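Local structure of putative TetR family transcriptional regulator (Streptomyces coelicolor A3, 3BQY) at residues T7-L12 with A54-D59; T163-V168 with A178-L183; L49-A54 with A99-T104. The protein probably binds operator DNA as a dimeric transcriptional regulator of the TetR family, possibly as a repressor. One frame throughout, in Å; residues are numbered along the deposited sequence.

How the contacts relate
Contacts 1 and 3 are neighbours, their centres about 9 Å apart. Both use helix 46-57, and Ala54 belongs to each. Met53 bridges them: its SE lies 3.8 Å from CB of Ala11, while Val8 rests on Ala52. Contact 1 ties the first helix, 4-18, to helix 46-57; contact 3 ties that same helix 46-57 to the loop leading into helix 106-121, so together they join the predicted DNA-binding region to the C-terminal part. Contact 2 stands apart, on the opposite side of the chain's centre, with its centre about 36 Å from that of contact 1 and about 35 Å from that of contact 3. Contacts 2 and 3 both touch the second subunit.

Contact 1. Residues T7-L12 with A54-D59; sequences TVQTAL and AEHMVD
Leu12 of helix 4-18 reaches across to His56 and Met57 near the C-terminal end of helix 46-57, and its two methyls divide the work. Its CB already heads for the other helix. With CG anti to the carbonyl carbon (chi1 -68°) and chi2 extended, the branch at CG spreads its methyls to different partners. CD1 meets the imidazole of His56 obliquely, 3.4 Å from ND1. CD2 packs against the methyl of the selenomethionine Met57, 3.5 Å from its CE, and lies 4.1 Å from CG of the same residue. The Met57 chain is extended beyond CG, which carries CE to Leu12 although its CB does not point there. An alanine in place of Leu12 would keep CB but lose both methyls, is likely to open a gap beside Met57 CE, and would probably leave the His56 ring freer to turn.

One turn earlier, Val8 adds a second apolar touch, with CG1 at 4.1 Å from CB of His56. Gln9, more exposed, bends at chi2 to bring its amide beside the ring. Its OE1 stops 4.0 Å from CE1 of His56, a loose approach with the amide and ring planes 78° apart, while NE2 makes a weak hydrogen bond to Asp13. The inner side is apolar and buried.

Leu12 and Met57 both also touch His91, and Val8 leans on Phe43. Helix 25-32 lies against Thr7 and Thr10, so helices 4-18, 25-32 and 46-57 pack together as the N-terminal, probably DNA-binding, helical domain of the TetR family, and Glu55 and Val58 connect helix 46-57 to the start of helix 106-121.

Contact 2. Residues T163-V168 with A178-L183; sequences TLREAV and ATLPVL
Leu180 projects from helix 174-183 toward helix 161-167 and sets its branched end against Arg165, Leu164 and Val168. CD2 rests 3.9 Å from CA of Arg165, and CD1 lies 4.0 Å from its NE. The first methyl stays against the backbone, while CD1 touches both CA and the outer arm of the arginine.

Arg165 reaches this position by a swing outward and back. CG stands anti to the backbone N (chi1 160°), and a bend at chi3 (-54°) turns the end of the chain toward helix 174-183, so that the side chain crosses Leu180 at a slant. Its NH2 makes a weak hydrogen bond to the hydroxyl of Thr184, which is itself hydrogen-bonded to the carbonyl O of Leu180; the polar end is thereby tied just beyond the apolar crossing, on the exposed side.

Leu164 and Leu183 form the buried side; Val168 and Leu180 are less enclosed. CD1 of Leu164 faces CD1 of Leu183 at 4.4 Å, methyl to methyl. CG1 of Val168, the first residue beyond the helical run, lies 4.5 Å from CG of Leu180. Both contacts are rather loose, and Leu176 fills in against Leu164, Val168 and Leu183.

The second subunit also packs here: its Tyr134 touches Leu183 and its Leu109 touches Ala167. The axes of the two short helical segments come within 10.0 Å and run nearly antiparallel, with an angle of 160° between their directions. This is a small antiparallel helical hairpin with an apolar seam, lying in the C-terminal, all-helical part of a TetR-like fold.

Contact 3. Residues L49-A54 with A99-T104; sequences LLTAMA and AGTHAT
Thr51 on helix 46-57 is the point where the loop after helix 94-99 closes in, and its hydroxyl and methyl face different residues. The tight part is mainly polar. The backbone N of His102 donates to Thr51 OG1 over 3.0 Å, nearly straight at 164°. That oxygen is also hydrogen-bonded to the carbonyl O of Gln47, one turn earlier in its own helix. OG1 of Thr101 approaches at 3.3 Å from OG1 of Thr51, a weak bond at most, the two threonine side chains meeting at about a right angle.

With CG2 anti to the backbone N and OG1 beside it (chi1 -68°), Thr51 presents its hydroxyl to His102 N while its methyl packs closely too, 3.6 Å from CB of Ala103. Beyond it the packing thins. CB of Ala54 lies 4.1 Å from both OG1 and CB of Thr101, a looser but buried touch. The solvent side is at His102, whose imidazole leads away, so that CB is its side-chain atom nearest Thr51.

A water completes the junction. It hydrogen-bonds to Thr101 OG1 at 2.8 Å and donates to two carbonyls, Thr51 O at 3.1 Å and Ala103 O at the same length. Helix and loop are therefore stitched through it as well as directly. The second subunit also contacts this loop: its Pro158 packs against Thr101, and Pro158 O is hydrogen-bonded to OG1 of Thr104.

The chemistry is that of a mostly polar joint of hydroxyls, backbone groups and one water. It sets the loop's position against helix 46-57 by directional bonds more than by apolar burial, where the probable DNA-binding region meets the C-terminal part.

Contact 1. Residues T7-L12 with A54-D59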
loop_
_atom_site.group_PDB
_atom_site.type_symbol
_atom_site.label_atom_id
_atom_site.label_comp_id
_atom_site.label_asym_id
_atom_site.label_seq_id
_atom_site.Cartn_x
_atom_site.Cartn_y
_atom_site.Cartn_z
ATOM N N THR A 7 -1.607 -19.414 -19.943
ATOM C CA THR A 7 -1.528 -17.987 -20.210
ATOM C C THR A 7 -1.142 -17.229 -18.946
ATOM O O THR A 7 -0.277 -16.355 -18.997
ATOM C CB THR A 7 -2.841 -17.455 -20.774
ATOM O OG1 THR A 7 -3.100 -18.134 -22.006
ATOM C CG2 THR A 7 -2.760 -15.968 -21.060
ATOM N N VAL A 8 -1.755 -17.579 -17.811
ATOM C CA VAL A 8 -1.407 -16.940 -16.542
ATOM C C VAL A 8 0.065 -17.199 -16.174
ATOM O O VAL A 8 0.773 -16.295 -15.728
ATOM C CB VAL A 8 -2.335 -17.392 -15.379
ATOM C CG1 VAL A 8 -1.795 -16.873 -14.025
ATOM C CG2 VAL A 8 -3.771 -16.869 -15.619
ATOM N N GLN A 9 0.526 -18.427 -16.384
ATOM C CA GLN A 9 1.909 -18.771 -16.066
ATOM C C GLN A 9 2.891 -17.999 -16.949
ATOM O O GLN A 9 3.884 -17.476 -16.469
ATOM C CB GLN A 9 2.149 -20.279 -16.200
ATOM C CG GLN A 9 3.504 -20.718 -15.652
ATOM C CD GLN A 9 3.745 -20.258 -14.207
ATOM O OE1 GLN A 9 3.078 -20.722 -13.280
ATOM N NE2 GLN A 9 4.693 -19.332 -14.017
ATOM N N THR A 10 2.606 -17.942 -18.239
ATOM C CA THR A 10 3.439 -17.178 -19.177
ATOM C C THR A 10 3.501 -15.690 -18.788
ATOM O O THR A 10 4.581 -15.080 -18.788
ATOM C CB THR A 10 2.976 -17.387 -20.626
ATOM O OG1 THR A 10 3.087 -18.781 -20.946
ATOM C CG2 THR A 10 3.853 -16.594 -21.613
ATOM N N ALA A 11 2.349 -15.129 -18.425
ATOM C CA ALA A 11 2.264 -13.752 -17.967
ATOM C C ALA A 11 3.097 -13.508 -16.704
ATOM O O ALA A 11 3.830 -12.519 -16.626
ATOM C CB ALA A 11 0.800 -13.346 -17.770
ATOM N N LEU A 12 3.026 -14.424 -15.731
ATOM C CA LEU A 12 3.876 -14.347 -14.544
ATOM C C LEU A 12 5.376 -14.436 -14.892
ATOM O O LEU A 12 6.194 -13.752 -14.269
ATOM C CB LEU A 12 3.502 -15.450 -13.530
ATOM C CG LEU A 12 2.109 -15.246 -12.889
ATOM C CD1 LEU A 12 1.692 -16.519 -12.168
ATOM C CD2 LEU A 12 2.081 -14.050 -11.928
ATOM N N ALA A 54 -3.184 -12.325 -9.867
ATOM C CA ALA A 54 -3.195 -12.007 -8.442
ATOM C C ALA A 54 -3.774 -13.206 -7.656
ATOM O O ALA A 54 -3.227 -13.612 -6.631
ATOM C CB ALA A 54 -4.031 -10.749 -8.206
ATOM N N GLU A 55 -4.855 -13.788 -8.167
ATOM C CA GLU A 55 -5.517 -14.916 -7.510
ATOM C C GLU A 55 -4.575 -16.137 -7.478
ATOM O O GLU A 55 -4.464 -16.801 -6.458
ATOM C CB GLU A 55 -6.877 -15.202 -8.178
ATOM C CG GLU A 55 -7.492 -16.537 -7.858
ATOM C CD GLU A 55 -8.101 -16.608 -6.454
ATOM O OE1 GLU A 55 -8.089 -15.609 -5.701
ATOM O OE2 GLU A 55 -8.575 -17.704 -6.105
ATOM N N HIS A 56 -3.853 -16.390 -8.570
ATOM C CA HIS A 56 -2.855 -17.456 -8.607
ATOM C C HIS A 56 -1.656 -17.240 -7.660
ATOM O O HIS A 56 -1.181 -18.199 -7.013
ATOM C CB HIS A 56 -2.350 -17.662 -10.038
ATOM C CG HIS A 56 -1.463 -18.857 -10.180
ATOM N ND1 HIS A 56 -0.090 -18.765 -10.274
ATOM C CD2 HIS A 56 -1.757 -20.178 -10.211
ATOM C CE1 HIS A 56 0.423 -19.978 -10.390
ATOM N NE2 HIS A 56 -0.567 -20.852 -10.347
HETATM N N MSE A 57 -1.166 -15.995 -7.564
HETATM C CA MSE A 57 -0.033 -15.667 -6.700
HETATM C C MSE A 57 -0.300 -16.053 -5.258
HETATM O O MSE A 57 0.625 -16.456 -4.557
HETATM C CB MSE A 57 0.270 -14.144 -6.718
HETATM C CG MSE A 57 0.841 -13.678 -8.021
HETATM SE SE MSE A 57 1.088 -11.721 -7.818
HETATM C CE MSE A 57 1.541 -11.402 -9.650
ATOM N N VAL A 58 -1.550 -15.918 -4.816
ATOM C CA VAL A 58 -1.882 -16.181 -3.402
ATOM C C VAL A 58 -2.415 -17.587 -3.119
ATOM O O VAL A 58 -2.921 -17.855 -2.027
ATOM C CB VAL A 58 -2.805 -15.061 -2.797
ATOM C CG1 VAL A 58 -2.050 -13.706 -2.842
ATOM C CG2 VAL A 58 -4.123 -14.903 -3.600
ATOM N N ASP A 59 -2.316 -18.471 -4.102
ATOM C CA ASP A 59 -2.645 -19.884 -3.923
ATOM C C ASP A 59 -1.917 -20.428 -2.686
ATOM O O ASP A 59 -0.714 -20.231 -2.523
ATOM C CB ASP A 59 -2.194 -20.665 -5.157
ATOM C CG ASP A 59 -2.489 -22.135 -5.040
ATOM O OD1 ASP A 59 -3.663 -22.505 -4.779
ATOM O OD2 ASP A 59 -1.534 -22.926 -5.201
#

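Contact 2. Residues T163-V168 with A178-L183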
loop_
_atom_site.group_PDB
_atom_site.type_symbol
_atom_site.label_atom_id
_atom_site.label_comp_id
_atom_site.label_asym_id
_atom_site.label_seq_id
_atom_site.Cartn_x
_atom_site.Cartn_y
_atom_site.Cartn_z
ATOM N N THR A 163 17.622 6.832 -1.374
ATOM C CA THR A 163 17.160 8.196 -1.626
ATOM C C THR A 163 17.240 9.074 -0.351
ATOM O O THR A 163 17.775 10.194 -0.392
ATOM C CB THR A 163 15.733 8.174 -2.236
ATOM O OG1 THR A 163 15.702 7.228 -3.315
ATOM C CG2 THR A 163 15.336 9.549 -2.780
ATOM N N LEU A 164 16.728 8.543 0.765
ATOM C CA LEU A 164 16.860 9.168 2.088
ATOM C C LEU A 164 18.283 9.609 2.428
ATOM O O LEU A 164 18.516 10.785 2.712
ATOM C CB LEU A 164 16.289 8.262 3.182
ATOM C CG LEU A 164 14.944 8.848 3.578
ATOM C CD1 LEU A 164 14.027 7.873 4.318
ATOM C CD2 LEU A 164 15.220 10.063 4.429
ATOM N N ARG A 165 19.232 8.676 2.348
ATOM C CA ARG A 165 20.646 8.963 2.636
ATOM C C ARG A 165 21.192 10.254 2.020
ATOM O O ARG A 165 21.842 11.040 2.706
ATOM C CB ARG A 165 21.546 7.784 2.233
ATOM C CG ARG A 165 23.028 8.170 2.047
ATOM C CD ARG A 165 23.998 7.032 2.371
ATOM N NE ARG A 165 23.774 6.497 3.715
ATOM C CZ ARG A 165 23.302 5.279 3.972
ATOM N NH1 ARG A 165 23.016 4.433 2.980
ATOM N NH2 ARG A 165 23.125 4.904 5.235
ATOM N N GLU A 166 20.931 10.474 0.740
ATOM C CA GLU A 166 21.567 11.594 0.018
ATOM C C GLU A 166 20.894 12.922 0.312
ATOM O O GLU A 166 21.544 13.958 0.341
ATOM C CB GLU A 166 21.551 11.342 -1.491
ATOM C CG GLU A 166 21.504 9.875 -1.847
ATOM C CD GLU A 166 20.961 9.639 -3.233
ATOM O OE1 GLU A 166 19.725 9.439 -3.369
ATOM O OE2 GLU A 166 21.774 9.676 -4.182
ATOM N N ALA A 167 19.579 12.891 0.533
ATOM C CA ALA A 167 18.841 14.125 0.826
ATOM C C ALA A 167 19.096 14.627 2.258
ATOM O O ALA A 167 18.951 15.805 2.552
ATOM C CB ALA A 167 17.377 13.914 0.582
ATOM N N VAL A 168 19.515 13.717 3.129
ATOM C CA VAL A 168 19.611 13.997 4.555
ATOM C C VAL A 168 20.961 14.601 4.971
ATOM O O VAL A 168 22.008 14.295 4.404
ATOM C CB VAL A 168 19.222 12.731 5.365
ATOM C CG1 VAL A 168 19.716 12.765 6.769
ATOM C CG2 VAL A 168 17.714 12.565 5.353
ATOM N N ALA A 178 20.023 10.906 12.410
ATOM C CA ALA A 178 20.362 10.098 13.596
ATOM C C ALA A 178 20.009 8.622 13.404
ATOM O O ALA A 178 20.703 7.738 13.915
ATOM C CB ALA A 178 19.629 10.638 14.831
ATOM N N THR A 179 18.943 8.361 12.661
ATOM C CA THR A 179 18.434 7.002 12.504
ATOM C C THR A 179 18.802 6.392 11.125
ATOM O O THR A 179 18.331 5.300 10.790
ATOM C CB THR A 179 16.890 6.959 12.731
ATOM O OG1 THR A 179 16.223 7.731 11.728
ATOM C CG2 THR A 179 16.503 7.502 14.087
ATOM N N LEU A 180 19.652 7.076 10.347
ATOM C CA LEU A 180 20.033 6.622 8.992
ATOM C C LEU A 180 20.431 5.156 8.864
ATOM O O LEU A 180 20.058 4.518 7.890
ATOM C CB LEU A 180 21.169 7.472 8.390
ATOM C CG LEU A 180 20.866 8.484 7.284
ATOM C CD1 LEU A 180 22.152 8.889 6.539
ATOM C CD2 LEU A 180 19.803 8.009 6.285
ATOM N N PRO A 181 21.223 4.618 9.799
ATOM C CA PRO A 181 21.488 3.179 9.621
ATOM C C PRO A 181 20.214 2.318 9.443
ATOM O O PRO A 181 20.167 1.421 8.561
ATOM C CB PRO A 181 22.228 2.802 10.910
ATOM C CG PRO A 181 22.954 4.094 11.301
ATOM C CD PRO A 181 21.952 5.185 10.950
ATOM N N VAL A 182 19.193 2.592 10.264
ATOM C CA VAL A 182 17.969 1.851 10.235
ATOM C C VAL A 182 17.176 2.182 8.956
ATOM O O VAL A 182 16.682 1.277 8.288
ATOM C CB VAL A 182 17.097 2.156 11.505
ATOM C CG1 VAL A 182 15.946 1.168 11.624
ATOM C CG2 VAL A 182 17.957 2.132 12.797
ATOM N N LEU A 183 17.019 3.468 8.642
ATOM C CA LEU A 183 16.244 3.930 7.472
ATOM C C LEU A 183 16.741 3.395 6.128
ATOM O O LEU A 183 15.935 3.117 5.227
ATOM C CB LEU A 183 16.223 5.459 7.390
ATOM C CG LEU A 183 15.494 6.210 8.497
ATOM C CD1 LEU A 183 15.779 7.691 8.359
ATOM C CD2 LEU A 183 13.993 5.958 8.477
#

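Contact 3. Residues L49-A54 with A99-T104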
loop_
_atom_site.group_PDB
_atom_site.type_symbol
_atom_site.label_atom_id
_atom_site.label_comp_id
_atom_site.label_asym_id
_atom_site.label_seq_id
_atom_site.Cartn_x
_atom_site.Cartn_y
_atom_site.Cartn_z
ATOM N N LEU A 49 -6.931 -10.633 -16.888
ATOM C CA LEU A 49 -5.667 -11.360 -16.760
ATOM C C LEU A 49 -4.957 -11.010 -15.428
ATOM O O LEU A 49 -4.542 -11.911 -14.696
ATOM C CB LEU A 49 -4.748 -11.076 -17.960
ATOM C CG LEU A 49 -3.310 -11.605 -17.838
ATOM C CD1 LEU A 49 -3.287 -13.153 -17.883
ATOM C CD2 LEU A 49 -2.440 -10.985 -18.920
ATOM N N LEU A 50 -4.811 -9.726 -15.126
ATOM C CA LEU A 50 -4.169 -9.298 -13.865
ATOM C C LEU A 50 -4.866 -9.864 -12.643
ATOM O O LEU A 50 -4.202 -10.319 -11.693
ATOM C CB LEU A 50 -4.078 -7.768 -13.773
ATOM C CG LEU A 50 -3.097 -7.149 -14.797
ATOM C CD1 LEU A 50 -3.334 -5.648 -14.865
ATOM C CD2 LEU A 50 -1.662 -7.463 -14.477
ATOM N N THR A 51 -6.195 -9.870 -12.673
ATOM C CA THR A 51 -6.995 -10.417 -11.582
ATOM C C THR A 51 -6.681 -11.919 -11.406
ATOM O O THR A 51 -6.465 -12.393 -10.286
ATOM C CB THR A 51 -8.488 -10.119 -11.833
ATOM O OG1 THR A 51 -8.694 -8.698 -11.722
ATOM C CG2 THR A 51 -9.394 -10.861 -10.852
ATOM N N ALA A 52 -6.614 -12.651 -12.518
ATOM C CA ALA A 52 -6.285 -14.081 -12.489
ATOM C C ALA A 52 -4.854 -14.349 -11.977
ATOM O O ALA A 52 -4.629 -15.300 -11.211
ATOM C CB ALA A 52 -6.524 -14.731 -13.884
HETATM N N MSE A 53 -3.918 -13.485 -12.365
HETATM C CA MSE A 53 -2.549 -13.528 -11.871
HETATM C C MSE A 53 -2.484 -13.340 -10.356
HETATM O O MSE A 53 -1.833 -14.131 -9.658
HETATM C CB MSE A 53 -1.695 -12.482 -12.587
HETATM C CG MSE A 53 -1.402 -12.855 -14.069
HETATM SE SE MSE A 53 -0.798 -11.284 -15.072
HETATM C CE MSE A 53 0.977 -11.200 -14.293
ATOM N N ALA A 54 -3.184 -12.325 -9.867
ATOM C CA ALA A 54 -3.195 -12.007 -8.442
ATOM C C ALA A 54 -3.774 -13.206 -7.656
ATOM O O ALA A 54 -3.227 -13.612 -6.631
ATOM C CB ALA A 54 -4.031 -10.749 -8.206
ATOM N N ALA A 99 -2.606 -5.476 -5.374
ATOM C CA ALA A 99 -3.261 -4.249 -4.896
ATOM C C ALA A 99 -4.282 -3.715 -5.906
ATOM O O ALA A 99 -5.368 -3.255 -5.515
ATOM C CB ALA A 99 -2.231 -3.171 -4.550
ATOM N N GLY A 100 -3.958 -3.818 -7.193
ATOM C CA GLY A 100 -4.854 -3.335 -8.246
ATOM C C GLY A 100 -5.927 -4.285 -8.775
ATOM O O GLY A 100 -6.535 -3.982 -9.807
ATOM N N THR A 101 -6.181 -5.409 -8.101
ATOM C CA THR A 101 -7.065 -6.471 -8.652
ATOM C C THR A 101 -8.567 -6.097 -8.664
ATOM O O THR A 101 -9.011 -5.343 -7.794
ATOM C CB THR A 101 -6.891 -7.815 -7.916
ATOM O OG1 THR A 101 -7.617 -8.837 -8.621
ATOM C CG2 THR A 101 -7.452 -7.743 -6.492
ATOM N N HIS A 102 -9.348 -6.635 -9.615
ATOM C CA HIS A 102 -10.758 -6.211 -9.774
ATOM C C HIS A 102 -11.832 -7.255 -9.474
ATOM O O HIS A 102 -13.012 -7.076 -9.810
ATOM C CB HIS A 102 -10.992 -5.562 -11.145
ATOM C CG HIS A 102 -10.579 -4.125 -11.192
ATOM N ND1 HIS A 102 -9.272 -3.732 -11.398
ATOM C CD2 HIS A 102 -11.292 -2.984 -11.023
ATOM C CE1 HIS A 102 -9.201 -2.412 -11.377
ATOM N NE2 HIS A 102 -10.413 -1.934 -11.152
ATOM N N ALA A 103 -11.413 -8.346 -8.852
ATOM C CA ALA A 103 -12.308 -9.341 -8.302
ATOM C C ALA A 103 -11.620 -9.866 -7.055
ATOM O O ALA A 103 -10.409 -9.663 -6.860
ATOM C CB ALA A 103 -12.575 -10.488 -9.297
ATOM N N THR A 104 -12.404 -10.510 -6.196
ATOM C CA THR A 104 -11.866 -11.181 -5.041
ATOM C C THR A 104 -12.126 -12.667 -5.260
ATOM O O THR A 104 -13.274 -13.138 -5.109
ATOM C CB THR A 104 -12.562 -10.713 -3.749
ATOM O OG1 THR A 104 -12.564 -9.275 -3.684
ATOM C CG2 THR A 104 -11.826 -11.264 -2.552
HETATM O O HOH W 1 -8.027 -11.432 -7.741
#